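Local coordinates for stress-induced protein 1 (Caenorhabditis elegans, PDB 4YE0) that acts as a small heat shock chaperone with pH-regulated activity and probably binds unfolded proteins, at residues P62-L67 / P85-N90; L17-F22 / R53-Q58; H34-E39 / R57-P62; A10-V15 / T81-K86. All blocks are in the same frame, centred on the assembly; numbering follows the deposited sequence.

Overall arrangement
The chain holds the alpha-crystallin domain of a small heat shock protein, a beta sandwich. Contacts 3 and 4 are antiparallel ladders in opposing sheets; their centres lie about 13 Å apart, and L61 on F13 and F59 on V15 close the space between them. Contact 1, about 8 Å from contact 4 between centres and sharing P85 and K86 with it, ties the loop between the sheets to the exit of strand 79-85. Contact 2, with its centre about 26 Å from that of contact 1, joins the sheets at the other end, where strand 49-60 meets the second subunit and R53 and R57 bind sulfate ions, probably from the crystallisation liquor.

Contact 1: residues P62-L67 / P85-N90; sequences PKDVDL and PKTGSN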
loop_
_atom_site.group_PDB
_atom_site.type_symbol
_atom_site.label_atom_id
_atom_site.label_comp_id
_atom_site.label_asym_id
_atom_site.label_seq_id
_atom_site.Cartn_x
_atom_site.Cartn_y
_atom_site.Cartn_z
ATOM N N PRO A 62 -24.079 2.279 -8.582
ATOM C CA PRO A 62 -25.391 2.817 -8.925
ATOM C C PRO A 62 -26.487 1.753 -8.885
ATOM O O PRO A 62 -26.207 0.559 -9.051
ATOM C CB PRO A 62 -25.202 3.324 -10.355
ATOM C CG PRO A 62 -23.754 3.651 -10.460
ATOM C CD PRO A 62 -23.025 2.753 -9.499
ATOM N N LYS A 63 -27.723 2.200 -8.673
ATOM C CA LYS A 63 -28.899 1.322 -8.637
ATOM C C LYS A 63 -29.040 0.631 -9.996
ATOM O O LYS A 63 -29.467 -0.522 -10.098
ATOM C CB LYS A 63 -30.163 2.141 -8.332
ATOM C CG LYS A 63 -30.068 3.066 -7.118
ATOM C CD LYS A 63 -31.174 4.112 -7.110
ATOM C CE LYS A 63 -32.531 3.495 -6.810
ATOM N NZ LYS A 63 -33.585 4.530 -6.596
ATOM N N ASP A 64 -28.655 1.383 -11.023
ATOM C CA ASP A 64 -28.642 0.987 -12.431
ATOM C C ASP A 64 -27.840 -0.284 -12.794
ATOM O O ASP A 64 -28.117 -0.921 -13.813
ATOM C CB ASP A 64 -28.052 2.175 -13.220
ATOM C CG ASP A 64 -28.561 2.270 -14.642
ATOM O OD1 ASP A 64 -29.334 1.396 -15.086
ATOM O OD2 ASP A 64 -28.180 3.249 -15.322
ATOM N N VAL A 65 -26.843 -0.643 -11.987
ATOM C CA VAL A 65 -25.890 -1.689 -12.378
ATOM C C VAL A 65 -26.503 -3.093 -12.339
ATOM O O VAL A 65 -27.211 -3.453 -11.397
ATOM C CB VAL A 65 -24.609 -1.649 -11.508
ATOM C CG1 VAL A 65 -23.644 -2.759 -11.910
ATOM C CG2 VAL A 65 -23.923 -0.296 -11.635
ATOM N N ASP A 66 -26.224 -3.878 -13.377
ATOM C CA ASP A 66 -26.654 -5.271 -13.435
ATOM C C ASP A 66 -25.643 -6.124 -12.668
ATOM O O ASP A 66 -24.613 -6.528 -13.211
ATOM C CB ASP A 66 -26.774 -5.730 -14.895
ATOM C CG ASP A 66 -27.198 -7.181 -15.027
ATOM O OD1 ASP A 66 -27.706 -7.769 -14.049
ATOM O OD2 ASP A 66 -27.020 -7.740 -16.128
ATOM N N LEU A 67 -25.954 -6.396 -11.402
ATOM C CA LEU A 67 -25.017 -7.051 -10.485
ATOM C C LEU A 67 -24.751 -8.517 -10.825
ATOM O O LEU A 67 -23.740 -9.073 -10.407
ATOM C CB LEU A 67 -25.516 -6.943 -9.039
ATOM C CG LEU A 67 -25.824 -5.540 -8.501
ATOM C CD1 LEU A 67 -26.288 -5.617 -7.058
ATOM C CD2 LEU A 67 -24.626 -4.614 -8.602
ATOM N N PRO A 85 -22.668 -4.328 -17.182
ATOM C CA PRO A 85 -23.671 -3.560 -17.923
ATOM C C PRO A 85 -24.732 -2.967 -16.998
ATOM O O PRO A 85 -24.873 -3.407 -15.852
ATOM C CB PRO A 85 -24.295 -4.596 -18.864
ATOM C CG PRO A 85 -24.031 -5.916 -18.228
ATOM C CD PRO A 85 -22.747 -5.775 -17.466
ATOM N N LYS A 86 -25.458 -1.968 -17.490
ATOM C CA LYS A 86 -26.593 -1.418 -16.758
ATOM C C LYS A 86 -27.830 -2.278 -17.002
ATOM O O LYS A 86 -27.876 -3.057 -17.955
ATOM C CB LYS A 86 -26.850 0.032 -17.168
ATOM C CG LYS A 86 -25.669 0.968 -16.943
ATOM C CD LYS A 86 -25.132 0.885 -15.521
ATOM C CE LYS A 86 -24.174 2.019 -15.197
ATOM N NZ LYS A 86 -24.865 3.321 -14.972
ATOM N N THR A 87 -28.826 -2.137 -16.129
ATOM C CA THR A 87 -30.032 -2.964 -16.190
ATOM C C THR A 87 -30.861 -2.732 -17.458
ATOM O O THR A 87 -31.389 -3.685 -18.031
ATOM C CB THR A 87 -30.931 -2.755 -14.949
ATOM O OG1 THR A 87 -31.004 -1.359 -14.629
ATOM C CG2 THR A 87 -30.376 -3.511 -13.747
ATOM N N GLY A 88 -30.963 -1.480 -17.899
ATOM C CA GLY A 88 -31.783 -1.139 -19.066
ATOM C C GLY A 88 -30.991 -0.784 -20.311
ATOM O O GLY A 88 -31.415 0.071 -21.091
ATOM N N SER A 89 -29.855 -1.450 -20.515
ATOM C CA SER A 89 -28.946 -1.109 -21.613
ATOM C C SER A 89 -29.411 -1.657 -22.968
ATOM O O SER A 89 -29.307 -0.962 -23.983
ATOM C CB SER A 89 -27.524 -1.586 -21.306
ATOM O OG SER A 89 -27.473 -2.998 -21.176
ATOM N N ASN A 90 -29.908 -2.894 -22.988
ATOM C CA ASN A 90 -30.534 -3.444 -24.193
ATOM C C ASN A 90 -31.907 -2.806 -24.373
ATOM O O ASN A 90 -32.828 -3.077 -23.605
ATOM C CB ASN A 90 -30.657 -4.970 -24.111
ATOM C CG ASN A 90 -31.205 -5.587 -25.390
ATOM O OD1 ASN A 90 -32.093 -6.440 -25.346
ATOM N ND2 ASN A 90 -30.683 -5.159 -26.533
#
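The carboxylate of D64 has the aliphatic part of K86 laid over one of its faces, with CG of D64 3.8 Å from CD of K86. Beside the same group, T87 OG1 comes within 3.3 Å of D64 OD1. A second flat group, the D66 carboxylate, meets the P85 ring loosely through OD2, which is hydrogen-bonded to H69. The K86 chain bends at chi2 (-52°) and again near its end, which returns NZ to D64 OD2 for a weak salt bridge of 3.3 Å; the stronger partners of this amine are T9 and N8. Were K86 cut back to an alanine, D64 would probably lose both its charged mate and the methylenes that shield its face, and T9 and N8 their amine. Backbone bonds set the frame. D64 O takes two donors from T87, the amide N at 2.7 Å and OG1 at 3.0 Å, while D66 N reaches P85 O at 2.9 Å. Of two type I turns, P62-V65 ends and K86-S89 begins at the single bridge between V65 and K86. Such a junction suits the alpha-crystallin sandwich: the loop leaving strand 49-60 is fastened to the end of strand 79-85, where the C-terminal extension begins.

Contact 2: residues L17-F22 / R53-Q58; sequences LDVAAF and RSFTRQ. With SO4 (sulfate ion), chain C; SO4 (sulfate ion), chain D.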
loop_
_atom_site.group_PDB
_atom_site.type_symbol
_atom_site.label_atom_id
_atom_site.label_comp_id
_atom_site.label_asym_id
_atom_site.label_seq_id
_atom_site.Cartn_x
_atom_site.Cartn_y
_atom_site.Cartn_z
ATOM N N LEU A 17 -8.380 -0.097 -10.936
ATOM C CA LEU A 17 -7.512 0.090 -9.770
ATOM C C LEU A 17 -6.073 -0.296 -10.081
ATOM O O LEU A 17 -5.823 -1.200 -10.880
ATOM C CB LEU A 17 -7.969 -0.779 -8.589
ATOM C CG LEU A 17 -9.411 -0.732 -8.088
ATOM C CD1 LEU A 17 -9.836 0.702 -7.822
ATOM C CD2 LEU A 17 -10.358 -1.416 -9.067
ATOM N N ASP A 18 -5.139 0.380 -9.415
ATOM C CA ASP A 18 -3.729 0.008 -9.443
ATOM C C ASP A 18 -3.508 -1.032 -8.349
ATOM O O ASP A 18 -3.592 -0.730 -7.160
ATOM C CB ASP A 18 -2.836 1.231 -9.213
ATOM C CG ASP A 18 -1.356 0.934 -9.427
ATOM O OD1 ASP A 18 -0.570 1.901 -9.516
ATOM O OD2 ASP A 18 -0.972 -0.254 -9.509
ATOM N N VAL A 19 -3.207 -2.253 -8.774
ATOM C CA VAL A 19 -3.221 -3.418 -7.903
ATOM C C VAL A 19 -1.889 -4.198 -7.999
ATOM O O VAL A 19 -1.762 -5.314 -7.489
ATOM C CB VAL A 19 -4.502 -4.235 -8.251
ATOM C CG1 VAL A 19 -4.276 -5.730 -8.358
ATOM C CG2 VAL A 19 -5.619 -3.904 -7.270
ATOM N N ALA A 20 -0.879 -3.559 -8.589
ATOM C CA ALA A 20 0.386 -4.217 -8.928
ATOM C C ALA A 20 1.253 -4.589 -7.723
ATOM O O ALA A 20 2.089 -5.484 -7.819
ATOM C CB ALA A 20 1.183 -3.337 -9.882
ATOM N N ALA A 21 1.055 -3.913 -6.594
ATOM C CA ALA A 21 1.839 -4.189 -5.388
ATOM C C ALA A 21 1.456 -5.507 -4.718
ATOM O O ALA A 21 2.090 -5.909 -3.741
ATOM C CB ALA A 21 1.695 -3.044 -4.394
ATOM N N PHE A 22 0.422 -6.172 -5.232
ATOM C CA PHE A 22 -0.091 -7.399 -4.632
ATOM C C PHE A 22 -0.153 -8.517 -5.648
ATOM O O PHE A 22 -0.348 -8.280 -6.838
ATOM C CB PHE A 22 -1.493 -7.156 -4.068
ATOM C CG PHE A 22 -1.526 -6.111 -3.002
ATOM C CD1 PHE A 22 -1.572 -4.768 -3.337
ATOM C CD2 PHE A 22 -1.468 -6.468 -1.662
ATOM C CE1 PHE A 22 -1.571 -3.796 -2.355
ATOM C CE2 PHE A 22 -1.474 -5.501 -0.675
ATOM C CZ PHE A 22 -1.526 -4.166 -1.020
ATOM N N ARG A 53 1.686 -5.098 3.914
ATOM C CA ARG A 53 0.991 -4.102 3.100
ATOM C C ARG A 53 -0.480 -4.443 3.062
ATOM O O ARG A 53 -0.854 -5.609 3.136
ATOM C CB ARG A 53 1.489 -4.117 1.658
ATOM C CG ARG A 53 2.805 -3.419 1.413
ATOM C CD ARG A 53 3.016 -3.217 -0.081
ATOM N NE ARG A 53 3.122 -4.470 -0.828
ATOM C CZ ARG A 53 4.198 -5.255 -0.840
ATOM N NH1 ARG A 53 5.273 -4.948 -0.124
ATOM N NH2 ARG A 53 4.202 -6.368 -1.563
ATOM N N SER A 54 -1.306 -3.420 2.896
ATOM C CA SER A 54 -2.747 -3.582 2.945
ATOM C C SER A 54 -3.430 -2.426 2.255
ATOM O O SER A 54 -2.915 -1.304 2.243
ATOM C CB SER A 54 -3.226 -3.630 4.395
ATOM O OG SER A 54 -2.988 -4.894 4.976
ATOM N N PHE A 55 -4.593 -2.704 1.681
ATOM C CA PHE A 55 -5.507 -1.649 1.282
ATOM C C PHE A 55 -6.929 -2.184 1.240
ATOM O O PHE A 55 -7.155 -3.384 1.068
ATOM C CB PHE A 55 -5.102 -1.012 -0.058
ATOM C CG PHE A 55 -5.662 -1.708 -1.268
ATOM C CD1 PHE A 55 -4.940 -2.708 -1.907
ATOM C CD2 PHE A 55 -6.905 -1.350 -1.781
ATOM C CE1 PHE A 55 -5.452 -3.346 -3.025
ATOM C CE2 PHE A 55 -7.420 -1.987 -2.897
ATOM C CZ PHE A 55 -6.692 -2.986 -3.521
ATOM N N THR A 56 -7.878 -1.278 1.431
ATOM C CA THR A 56 -9.285 -1.585 1.296
ATOM C C THR A 56 -9.930 -0.418 0.567
ATOM O O THR A 56 -9.822 0.729 0.998
ATOM C CB THR A 56 -9.951 -1.792 2.668
ATOM O OG1 THR A 56 -9.198 -2.744 3.423
ATOM C CG2 THR A 56 -11.388 -2.294 2.511
ATOM N N ARG A 57 -10.572 -0.715 -0.557
ATOM C CA ARG A 57 -11.283 0.288 -1.337
ATOM C C ARG A 57 -12.731 -0.146 -1.409
ATOM O O ARG A 57 -13.028 -1.298 -1.722
ATOM C CB ARG A 57 -10.694 0.389 -2.741
ATOM C CG ARG A 57 -11.399 1.374 -3.666
ATOM C CD ARG A 57 -10.969 2.814 -3.437
ATOM N NE ARG A 57 -9.533 3.009 -3.624
ATOM C CZ ARG A 57 -8.910 4.181 -3.519
ATOM N NH1 ARG A 57 -7.597 4.250 -3.699
ATOM N NH2 ARG A 57 -9.585 5.290 -3.239
ATOM N N GLN A 58 -13.634 0.777 -1.110
ATOM C CA GLN A 58 -15.048 0.466 -1.098
ATOM C C GLN A 58 -15.843 1.571 -1.764
ATOM O O GLN A 58 -15.554 2.750 -1.577
ATOM C CB GLN A 58 -15.511 0.257 0.340
ATOM C CG GLN A 58 -16.969 -0.125 0.483
ATOM C CD GLN A 58 -17.326 -0.444 1.919
ATOM O OE1 GLN A 58 -16.912 -1.472 2.454
ATOM N NE2 GLN A 58 -18.085 0.442 2.557
HETATM S S SO4 C . 7.976 -7.249 0.298
HETATM O O1 SO4 C . 7.792 -8.464 -0.530
HETATM O O2 SO4 C . 6.848 -7.134 1.245
HETATM O O3 SO4 C . 8.018 -6.047 -0.568
HETATM O O4 SO4 C . 9.241 -7.357 1.061
HETATM S S SO4 D . -7.183 7.827 -1.661
HETATM O O1 SO4 D . -8.356 7.692 -2.552
HETATM O O2 SO4 D . -7.200 9.163 -1.020
HETATM O O3 SO4 D . -5.941 7.669 -2.452
HETATM O O4 SO4 D . -7.236 6.788 -0.611
#
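F22 and F55 form the aromatic core: F55 turns its edge to the face of F22 in an offset edge-to-face pair, centroids 5.4 Å apart and planes at 62°. The nearest atoms are F22 CE1 and F55 CD1, at 3.6 Å. Farther along the F55 ring, CZ is met by V19 CG2 at 4.0 Å, and L27 packs on all three side chains. The edge of the F22 ring lies against the backbone of strand 49-60, next to R53 O and S54 N.

Polar contacts gather round R53. Its chain, bent at chi3 (-63°), brings NH2 within 3.1 Å of A21 O, with NE adding a weaker bond to the same oxygen. NH1 is turned to a sulfate ion, whose O3 lies 3.0 Å away and which H42 and S51 also hold. R57, whose NH1 is bonded to G1 O, gives NH2 to O1 of a second sulfate at 2.8 Å; S51 and R53 of the second subunit complete that site. Strand 49-60 pairs in an antiparallel ladder with a strand of the second subunit, the dimer arrangement of metazoan alpha-crystallin domains, while the turn V19-F22 packs on the inner side of strand 49-60 through F22 and F55.

Contact 3: residues H34-E39 / R57-P62; sequences HVLTIE and RQFTLP. With SO4 (sulfate ion), chain D.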
loop_
_atom_site.group_PDB
_atom_site.type_symbol
_atom_site.label_atom_id
_atom_site.label_comp_id
_atom_site.label_asym_id
_atom_site.label_seq_id
_atom_site.Cartn_x
_atom_site.Cartn_y
_atom_site.Cartn_z
ATOM N N HIS A 34 -25.317 -3.373 -2.950
ATOM C CA HIS A 34 -24.684 -2.561 -3.994
ATOM C C HIS A 34 -23.277 -2.104 -3.606
ATOM O O HIS A 34 -22.651 -1.333 -4.337
ATOM C CB HIS A 34 -25.551 -1.336 -4.309
ATOM C CG HIS A 34 -26.639 -1.605 -5.300
ATOM N ND1 HIS A 34 -26.500 -1.340 -6.646
ATOM C CD2 HIS A 34 -27.883 -2.113 -5.142
ATOM C CE1 HIS A 34 -27.613 -1.679 -7.275
ATOM N NE2 HIS A 34 -28.468 -2.149 -6.384
ATOM N N VAL A 35 -22.779 -2.575 -2.465
ATOM C CA VAL A 35 -21.481 -2.134 -1.963
ATOM C C VAL A 35 -20.363 -3.079 -2.420
ATOM O O VAL A 35 -20.361 -4.270 -2.111
ATOM C CB VAL A 35 -21.494 -1.969 -0.429
ATOM C CG1 VAL A 35 -20.118 -1.563 0.086
ATOM C CG2 VAL A 35 -22.537 -0.928 -0.032
ATOM N N LEU A 36 -19.421 -2.514 -3.168
ATOM C CA LEU A 36 -18.296 -3.245 -3.715
ATOM C C LEU A 36 -17.035 -2.940 -2.911
ATOM O O LEU A 36 -16.657 -1.777 -2.749
ATOM C CB LEU A 36 -18.101 -2.841 -5.177
ATOM C CG LEU A 36 -17.198 -3.733 -6.020
ATOM C CD1 LEU A 36 -17.815 -5.108 -6.193
ATOM C CD2 LEU A 36 -16.957 -3.088 -7.374
ATOM N N THR A 37 -16.394 -3.992 -2.416
ATOM C CA THR A 37 -15.205 -3.896 -1.583
ATOM C C THR A 37 -14.036 -4.628 -2.235
ATOM O O THR A 37 -14.141 -5.816 -2.529
ATOM C CB THR A 37 -15.477 -4.531 -0.204
ATOM O OG1 THR A 37 -16.596 -3.875 0.408
ATOM C CG2 THR A 37 -14.270 -4.408 0.709
ATOM N N ILE A 38 -12.932 -3.916 -2.459
ATOM C CA ILE A 38 -11.700 -4.520 -2.957
ATOM C C ILE A 38 -10.629 -4.424 -1.882
ATOM O O ILE A 38 -10.340 -3.334 -1.385
ATOM C CB ILE A 38 -11.177 -3.820 -4.226
ATOM C CG1 ILE A 38 -12.260 -3.793 -5.310
ATOM C CG2 ILE A 38 -9.915 -4.509 -4.725
ATOM C CD1 ILE A 38 -13.113 -2.545 -5.301
ATOM N N GLU A 39 -10.031 -5.565 -1.550
ATOM C CA GLU A 39 -9.038 -5.660 -0.486
ATOM C C GLU A 39 -7.771 -6.350 -0.964
ATOM O O GLU A 39 -7.825 -7.309 -1.732
ATOM C CB GLU A 39 -9.600 -6.453 0.698
ATOM C CG GLU A 39 -10.519 -5.651 1.596
ATOM C CD GLU A 39 -11.002 -6.442 2.798
ATOM O OE1 GLU A 39 -10.192 -7.173 3.410
ATOM O OE2 GLU A 39 -12.196 -6.325 3.139
ATOM N N ARG A 57 -10.572 -0.715 -0.557
ATOM C CA ARG A 57 -11.283 0.288 -1.337
ATOM C C ARG A 57 -12.731 -0.146 -1.409
ATOM O O ARG A 57 -13.028 -1.298 -1.722
ATOM C CB ARG A 57 -10.694 0.389 -2.741
ATOM C CG ARG A 57 -11.399 1.374 -3.666
ATOM C CD ARG A 57 -10.969 2.814 -3.437
ATOM N NE ARG A 57 -9.533 3.009 -3.624
ATOM C CZ ARG A 57 -8.910 4.181 -3.519
ATOM N NH1 ARG A 57 -7.597 4.250 -3.699
ATOM N NH2 ARG A 57 -9.585 5.290 -3.239
ATOM N N GLN A 58 -13.634 0.777 -1.110
ATOM C CA GLN A 58 -15.048 0.466 -1.098
ATOM C C GLN A 58 -15.843 1.571 -1.764
ATOM O O GLN A 58 -15.554 2.750 -1.577
ATOM C CB GLN A 58 -15.511 0.257 0.340
ATOM C CG GLN A 58 -16.969 -0.125 0.483
ATOM C CD GLN A 58 -17.326 -0.444 1.919
ATOM O OE1 GLN A 58 -16.912 -1.472 2.454
ATOM N NE2 GLN A 58 -18.085 0.442 2.557
ATOM N N PHE A 59 -16.836 1.183 -2.557
ATOM C CA PHE A 59 -17.789 2.142 -3.107
ATOM C C PHE A 59 -19.138 1.507 -3.386
ATOM O O PHE A 59 -19.273 0.282 -3.447
ATOM C CB PHE A 59 -17.242 2.826 -4.366
ATOM C CG PHE A 59 -16.412 1.933 -5.229
ATOM C CD1 PHE A 59 -17.001 1.148 -6.203
ATOM C CD2 PHE A 59 -15.035 1.883 -5.071
ATOM C CE1 PHE A 59 -16.234 0.323 -7.003
ATOM C CE2 PHE A 59 -14.259 1.060 -5.867
ATOM C CZ PHE A 59 -14.861 0.278 -6.833
ATOM N N THR A 60 -20.141 2.363 -3.525
ATOM C CA THR A 60 -21.506 1.933 -3.752
ATOM C C THR A 60 -21.794 2.056 -5.237
ATOM O O THR A 60 -21.667 3.134 -5.810
ATOM C CB THR A 60 -22.500 2.792 -2.951
ATOM O OG1 THR A 60 -22.169 2.734 -1.556
ATOM C CG2 THR A 60 -23.928 2.299 -3.148
ATOM N N LEU A 61 -22.152 0.932 -5.852
ATOM C CA LEU A 61 -22.556 0.901 -7.252
ATOM C C LEU A 61 -23.885 1.622 -7.424
ATOM O O LEU A 61 -24.725 1.597 -6.519
ATOM C CB LEU A 61 -22.712 -0.549 -7.730
ATOM C CG LEU A 61 -21.489 -1.345 -8.208
ATOM C CD1 LEU A 61 -20.155 -0.665 -7.934
ATOM C CD2 LEU A 61 -21.510 -2.745 -7.611
ATOM N N PRO A 62 -24.079 2.279 -8.582
ATOM C CA PRO A 62 -25.391 2.817 -8.925
ATOM C C PRO A 62 -26.487 1.753 -8.885
ATOM O O PRO A 62 -26.207 0.559 -9.051
ATOM C CB PRO A 62 -25.202 3.324 -10.355
ATOM C CG PRO A 62 -23.754 3.651 -10.460
ATOM C CD PRO A 62 -23.025 2.753 -9.499
HETATM S S SO4 D . -7.183 7.827 -1.661
HETATM O O1 SO4 D . -8.356 7.692 -2.552
HETATM O O2 SO4 D . -7.200 9.163 -1.020
HETATM O O3 SO4 D . -5.941 7.669 -2.452
HETATM O O4 SO4 D . -7.236 6.788 -0.611
#
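Q58 runs past V35 to T37, two residues of the neighbouring strand on the same face of the sheet. Its CB lies 3.9 Å from L36 O. With CG anti to the backbone N (chi1 -178°) and the chain extended beyond, CG comes to 3.5 Å from V35 CG1. The carboxamide carbon CD rests against the same methyl, as, farther off, does NE2. At the tip OE1 stands 3.2 Å from T37 OG1, a weak hydrogen bond whose proton may go to another acceptor. With a serine at Q58, the T37 hydroxyl is likely to lose this partner and the V35 methyl its cover.

On the reverse face L36, I38, F59 and L61 meet. F59 CE1 lies 3.5 Å from L36 CD2 and its CZ 3.7 Å from I38 CD1, while L36 O sits over one face of the ring. Behind them the other sheet closes in with I82, M80, V15 and F13. Paired backbone bonds link L36 with F59 and I38 with R57, the shortest being I38 N to R57 O at 2.7 Å, and L61 N to H34 O, at 2.8 Å, extends the ladder past the strands. The hairpin is therefore two-sided in its chemistry: mostly hydrocarbon on the face of L36, I38 and F59, with T37, Q58 and T60 beside V35 on the other, where Q58 meets F50 of the second subunit.

Contact 4: residues A10-V15 / T81-K86; sequences AQKFCV and TIDAPK
Backbone bonds carry most of this contact, with F13 and A84 exchanging a pair and V15 and I82 another, in an antiparallel ladder whose strand axes run at 173°. F13 N reaches A84 O at 2.9 Å. The bonding fades toward the end, where K86 N meets Q11 O at 3.3 Å from above the carbonyl plane.

Among polar side chains, T81 OG1 is set anti to its own amide N (chi1 176°), which brings it to V15 O for a weak bond of 3.3 Å. T81 OG1 also lies 3.3 Å from C14 SG, which packs in turn on D83 CB. K12 runs alongside D83, pointing the same way; at 4.0 Å from NZ to OD1, beyond a salt bridge, their opposite charges probably still attract weakly.

Apolar contacts fall on the other face. F13 CB touches K86 CE at 3.9 Å, and farther out the F13 ring packs on L61 and P62 of the loop. I82 presses on L36 and I38, and A84 on V65. This sheet, with strand 12-18 beside strand 79-85 and strands 6-8 and 71-74 outside them, is one half of the immunoglobulin-like sandwich of the alpha-crystallin domain.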
loop_
_atom_site.group_PDB
_atom_site.type_symbol
_atom_site.label_atom_id
_atom_site.label_comp_id
_atom_site.label_asym_id
_atom_site.label_seq_id
_atom_site.Cartn_x
_atom_site.Cartn_y
_atom_site.Cartn_z
ATOM N N ALA A 10 -25.055 5.095 -19.357
ATOM C CA ALA A 10 -26.224 4.220 -19.461
ATOM C C ALA A 10 -25.861 2.865 -20.074
ATOM O O ALA A 10 -26.689 1.953 -20.110
ATOM C CB ALA A 10 -27.316 4.890 -20.282
ATOM N N GLN A 11 -24.626 2.739 -20.555
ATOM C CA GLN A 11 -24.166 1.521 -21.205
ATOM C C GLN A 11 -23.529 0.575 -20.195
ATOM O O GLN A 11 -23.955 -0.571 -20.050
ATOM C CB GLN A 11 -23.155 1.867 -22.308
ATOM C CG GLN A 11 -23.108 0.855 -23.443
ATOM C CD GLN A 11 -24.445 0.713 -24.151
ATOM O OE1 GLN A 11 -24.899 -0.398 -24.422
ATOM N NE2 GLN A 11 -25.089 1.839 -24.439
ATOM N N LYS A 12 -22.507 1.068 -19.502
ATOM C CA LYS A 12 -21.717 0.245 -18.597
ATOM C C LYS A 12 -21.254 1.033 -17.383
ATOM O O LYS A 12 -21.305 2.262 -17.361
ATOM C CB LYS A 12 -20.483 -0.308 -19.319
ATOM C CG LYS A 12 -20.786 -1.206 -20.510
ATOM C CD LYS A 12 -19.554 -1.995 -20.947
ATOM C CE LYS A 12 -19.444 -3.336 -20.229
ATOM N NZ LYS A 12 -20.333 -4.376 -20.829
ATOM N N PHE A 13 -20.812 0.295 -16.372
ATOM C CA PHE A 13 -20.096 0.855 -15.237
ATOM C C PHE A 13 -18.708 0.236 -15.264
ATOM O O PHE A 13 -18.560 -0.944 -15.578
ATOM C CB PHE A 13 -20.804 0.504 -13.931
ATOM C CG PHE A 13 -20.156 1.095 -12.714
ATOM C CD1 PHE A 13 -20.399 2.414 -12.358
ATOM C CD2 PHE A 13 -19.306 0.334 -11.922
ATOM C CE1 PHE A 13 -19.803 2.965 -11.238
ATOM C CE2 PHE A 13 -18.709 0.880 -10.800
ATOM C CZ PHE A 13 -18.959 2.197 -10.456
ATOM N N CYS A 14 -17.690 1.029 -14.955
ATOM C CA CYS A 14 -16.327 0.522 -14.966
ATOM C C CYS A 14 -15.487 1.216 -13.909
ATOM O O CYS A 14 -15.580 2.425 -13.722
ATOM C CB CYS A 14 -15.695 0.702 -16.345
ATOM S SG CYS A 14 -14.456 -0.552 -16.742
ATOM N N VAL A 15 -14.687 0.426 -13.206
ATOM C CA VAL A 15 -13.705 0.946 -12.276
ATOM C C VAL A 15 -12.367 0.313 -12.641
ATOM O O VAL A 15 -12.326 -0.829 -13.097
ATOM C CB VAL A 15 -14.093 0.616 -10.821
ATOM C CG1 VAL A 15 -12.947 0.917 -9.873
ATOM C CG2 VAL A 15 -15.326 1.407 -10.418
ATOM N N THR A 81 -9.602 -4.283 -13.527
ATOM C CA THR A 81 -10.801 -3.605 -13.986
ATOM C C THR A 81 -12.033 -4.417 -13.609
ATOM O O THR A 81 -12.077 -5.640 -13.768
ATOM C CB THR A 81 -10.774 -3.252 -15.496
ATOM O OG1 THR A 81 -12.028 -2.665 -15.871
ATOM C CG2 THR A 81 -10.527 -4.463 -16.352
ATOM N N ILE A 82 -13.013 -3.710 -13.063
ATOM C CA ILE A 82 -14.281 -4.293 -12.696
ATOM C C ILE A 82 -15.322 -3.598 -13.549
ATOM O O ILE A 82 -15.403 -2.372 -13.541
ATOM C CB ILE A 82 -14.592 -4.062 -11.206
ATOM C CG1 ILE A 82 -13.506 -4.708 -10.336
ATOM C CG2 ILE A 82 -15.967 -4.621 -10.867
ATOM C CD1 ILE A 82 -13.565 -4.318 -8.873
ATOM N N ASP A 83 -16.106 -4.370 -14.293
ATOM C CA ASP A 83 -17.135 -3.777 -15.139
ATOM C C ASP A 83 -18.435 -4.571 -15.137
ATOM O O ASP A 83 -18.445 -5.772 -14.857
ATOM C CB ASP A 83 -16.614 -3.585 -16.572
ATOM C CG ASP A 83 -16.592 -4.876 -17.374
ATOM O OD1 ASP A 83 -17.056 -4.861 -18.534
ATOM O OD2 ASP A 83 -16.119 -5.904 -16.852
ATOM N N ALA A 84 -19.526 -3.876 -15.444
ATOM C CA ALA A 84 -20.847 -4.488 -15.538
ATOM C C ALA A 84 -21.744 -3.666 -16.465
ATOM O O ALA A 84 -21.598 -2.446 -16.544
ATOM C CB ALA A 84 -21.470 -4.590 -14.155
ATOM N N PRO A 85 -22.668 -4.328 -17.182
ATOM C CA PRO A 85 -23.671 -3.560 -17.923
ATOM C C PRO A 85 -24.732 -2.967 -16.998
ATOM O O PRO A 85 -24.873 -3.407 -15.852
ATOM C CB PRO A 85 -24.295 -4.596 -18.864
ATOM C CG PRO A 85 -24.031 -5.916 -18.228
ATOM C CD PRO A 85 -22.747 -5.775 -17.466
ATOM N N LYS A 86 -25.458 -1.968 -17.490
ATOM C CA LYS A 86 -26.593 -1.418 -16.758
ATOM C C LYS A 86 -27.830 -2.278 -17.002
ATOM O O LYS A 86 -27.876 -3.057 -17.955
ATOM C CB LYS A 86 -26.850 0.032 -17.168
ATOM C CG LYS A 86 -25.669 0.968 -16.943
ATOM C CD LYS A 86 -25.132 0.885 -15.521
ATOM C CE LYS A 86 -24.174 2.019 -15.197
ATOM N NZ LYS A 86 -24.865 3.321 -14.972
#